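Local coordinates for protein methylxanthine N1-demethylase NdmA (Pseudomonas putida, PDB 6ICN) that removes the N1-methyl group of caffeine as formaldehyde, giving theobromine, in a Rieske-type oxygenase reaction that uses O2 and NADH, at residues A[91-96]-A[103-108]. Residues are numbered along the deposited sequence; the frame is centred on the assembly and turned at random.
Sequences TVSGNR and GWQYDT. With FES (Fe2/s2 (inorganic) cluster), chain D.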
loop_
_atom_site.group_PDB
_atom_site.type_symbol
_atom_site.label_atom_id
_atom_site.label_comp_id
_atom_site.label_asym_id
_atom_site.label_seq_id
_atom_site.Cartn_x
_atom_site.Cartn_y
_atom_site.Cartn_z
ATOM N N THR A 91 -17.374 27.903 -0.274
ATOM C CA THR A 91 -16.403 28.978 -0.428
ATOM C C THR A 91 -16.856 30.205 0.356
ATOM O O THR A 91 -18.048 30.503 0.417
ATOM C CB THR A 91 -16.232 29.334 -1.920
ATOM O OG1 THR A 91 -15.184 30.305 -2.085
ATOM C CG2 THR A 91 -17.480 29.907 -2.466
ATOM N N VAL A 92 -15.904 30.910 0.958
ATOM C CA VAL A 92 -16.203 32.204 1.566
ATOM C C VAL A 92 -16.276 33.249 0.459
ATOM O O VAL A 92 -15.373 33.351 -0.379
ATOM C CB VAL A 92 -15.143 32.579 2.611
ATOM C CG1 VAL A 92 -15.354 34.026 3.095
ATOM C CG2 VAL A 92 -15.179 31.599 3.782
ATOM N N SER A 93 -17.352 34.029 0.453
ATOM C CA SER A 93 -17.567 35.060 -0.562
ATOM C C SER A 93 -17.967 36.321 0.186
ATOM O O SER A 93 -19.041 36.365 0.792
ATOM C CB SER A 93 -18.645 34.632 -1.560
ATOM O OG SER A 93 -18.942 35.678 -2.467
ATOM N N GLY A 94 -17.095 37.326 0.173
ATOM C CA GLY A 94 -17.314 38.484 1.018
ATOM C C GLY A 94 -17.326 38.054 2.474
ATOM O O GLY A 94 -16.429 37.352 2.951
ATOM N N ASN A 95 -18.366 38.462 3.192
ATOM C CA ASN A 95 -18.554 38.081 4.583
ATOM C C ASN A 95 -19.600 36.985 4.724
ATOM O O ASN A 95 -20.280 36.896 5.754
ATOM C CB ASN A 95 -18.927 39.308 5.416
ATOM C CG ASN A 95 -17.813 40.360 5.422
ATOM O OD1 ASN A 95 -16.745 40.155 4.831
ATOM N ND2 ASN A 95 -18.061 41.489 6.087
ATOM N N ARG A 96 -19.737 36.142 3.699
ATOM C CA ARG A 96 -20.725 35.068 3.706
ATOM C C ARG A 96 -20.078 33.738 3.327
ATOM O O ARG A 96 -19.017 33.692 2.705
ATOM C CB ARG A 96 -21.872 35.345 2.737
ATOM C CG ARG A 96 -22.665 36.626 3.047
ATOM C CD ARG A 96 -23.750 36.826 2.006
ATOM N NE ARG A 96 -24.467 38.088 2.185
ATOM C CZ ARG A 96 -25.198 38.641 1.225
ATOM N NH1 ARG A 96 -25.304 38.038 0.044
ATOM N NH2 ARG A 96 -25.821 39.796 1.447
ATOM N N GLY A 103 -25.256 27.446 -4.504
ATOM C CA GLY A 103 -24.736 28.783 -4.278
ATOM C C GLY A 103 -25.478 29.636 -3.267
ATOM O O GLY A 103 -25.258 30.857 -3.233
ATOM N N TRP A 104 -26.339 29.058 -2.431
ATOM C CA TRP A 104 -26.945 29.888 -1.384
ATOM C C TRP A 104 -25.856 30.491 -0.496
ATOM O O TRP A 104 -24.868 29.834 -0.171
ATOM C CB TRP A 104 -27.899 29.067 -0.516
ATOM C CG TRP A 104 -29.187 28.657 -1.160
ATOM C CD1 TRP A 104 -29.464 28.573 -2.499
ATOM C CD2 TRP A 104 -30.385 28.267 -0.476
ATOM N NE1 TRP A 104 -30.763 28.137 -2.684
ATOM C CE2 TRP A 104 -31.347 27.960 -1.456
ATOM C CE3 TRP A 104 -30.730 28.148 0.873
ATOM C CZ2 TRP A 104 -32.640 27.527 -1.131
ATOM C CZ3 TRP A 104 -32.012 27.721 1.195
ATOM C CH2 TRP A 104 -32.946 27.413 0.195
ATOM N N GLN A 105 -26.030 31.752 -0.089
ATOM C CA GLN A 105 -25.020 32.427 0.723
ATOM C C GLN A 105 -25.562 32.692 2.119
ATOM O O GLN A 105 -26.645 33.271 2.261
ATOM C CB GLN A 105 -24.600 33.748 0.080
ATOM C CG GLN A 105 -23.975 33.571 -1.282
ATOM C CD GLN A 105 -23.381 34.873 -1.775
ATOM O OE1 GLN A 105 -23.753 35.948 -1.300
ATOM N NE2 GLN A 105 -22.453 34.790 -2.720
ATOM N N TYR A 106 -24.807 32.284 3.134
ATOM C CA TYR A 106 -25.204 32.444 4.530
ATOM C C TYR A 106 -24.378 33.526 5.219
ATOM O O TYR A 106 -23.148 33.562 5.087
ATOM C CB TYR A 106 -25.046 31.122 5.279
ATOM C CG TYR A 106 -25.987 30.066 4.774
ATOM C CD1 TYR A 106 -27.260 29.957 5.298
ATOM C CD2 TYR A 106 -25.603 29.190 3.750
ATOM C CE1 TYR A 106 -28.150 28.990 4.848
ATOM C CE2 TYR A 106 -26.488 28.207 3.273
ATOM C CZ TYR A 106 -27.761 28.115 3.833
ATOM O OH TYR A 106 -28.675 27.159 3.409
ATOM N N ASP A 107 -25.057 34.393 5.992
ATOM C CA ASP A 107 -24.347 35.443 6.715
ATOM C C ASP A 107 -23.830 34.931 8.073
ATOM O O ASP A 107 -23.961 33.752 8.422
ATOM C CB ASP A 107 -25.243 36.689 6.852
ATOM C CG ASP A 107 -26.468 36.478 7.741
ATOM O OD1 ASP A 107 -26.511 35.537 8.566
ATOM O OD2 ASP A 107 -27.412 37.326 7.644
ATOM N N THR A 108 -23.207 35.827 8.852
ATOM C CA THR A 108 -22.622 35.425 10.126
ATOM C C THR A 108 -23.658 34.907 11.116
ATOM O O THR A 108 -23.279 34.268 12.104
ATOM C CB THR A 108 -21.864 36.581 10.778
ATOM O OG1 THR A 108 -22.785 37.654 11.026
ATOM C CG2 THR A 108 -20.730 37.055 9.885
HETATM FE FE1 FES D . -26.928 24.289 -0.615
HETATM FE FE2 FES D . -28.652 23.845 -2.605
HETATM S S1 FES D . -27.838 22.352 -1.137
HETATM S S2 FES D . -27.594 25.719 -2.149
HETATM O O HOH W 1 -22.293 38.200 6.942
#
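Arg96 donates from NH1 to OE1 of Gln105 at 2.9 Å, the one direct hydrogen bond between 91-96 and 103-108. OE1 meets the guanidinium rim, 13° out of its plane, and the N-H reaches it almost end-on to the C=O (163°), while guanidinium and amide planes stand 72° apart. The amide is held from its other end as well, NE2 of Gln105 bonding to OE1 of Gln98. A water bridges the backbones farther along, donating to O of Asn95 (2.7 Å) and accepting from N of Thr108 (3.2 Å).

Van der Waals contact follows the arginine stem. With CG beside its own backbone N and the chain extended to NE, Arg96 sets CB close against the carbonyl O of Tyr106 (3.2 Å) and CD against CB of Gln105 (3.7 Å). With an alanine here, OE1 of Gln105 would probably lose its guanidinium donor, leaving Gln98 to hold the amide by NE2, and the stem's cover over CB of Gln105 would go.

Within 91-96, a type II' turn from Ser93 to Arg96 closes the hairpin of strands 91-93 and 96-98, and 105-106 pairs with 96-98 through Tyr106 and Leu97. Just ahead of strand 105-106, S2 of the [2Fe-2S] cluster lies over a face of the Trp104 ring, 3.4 Å from CD1. One charged-to-neutral bond, Arg96 to Gln105, and the Asn95-water-Thr108 bridge thus join the hairpin's turn end to 103-108 at the Rieske domain surface, while Trp104 meets the cluster.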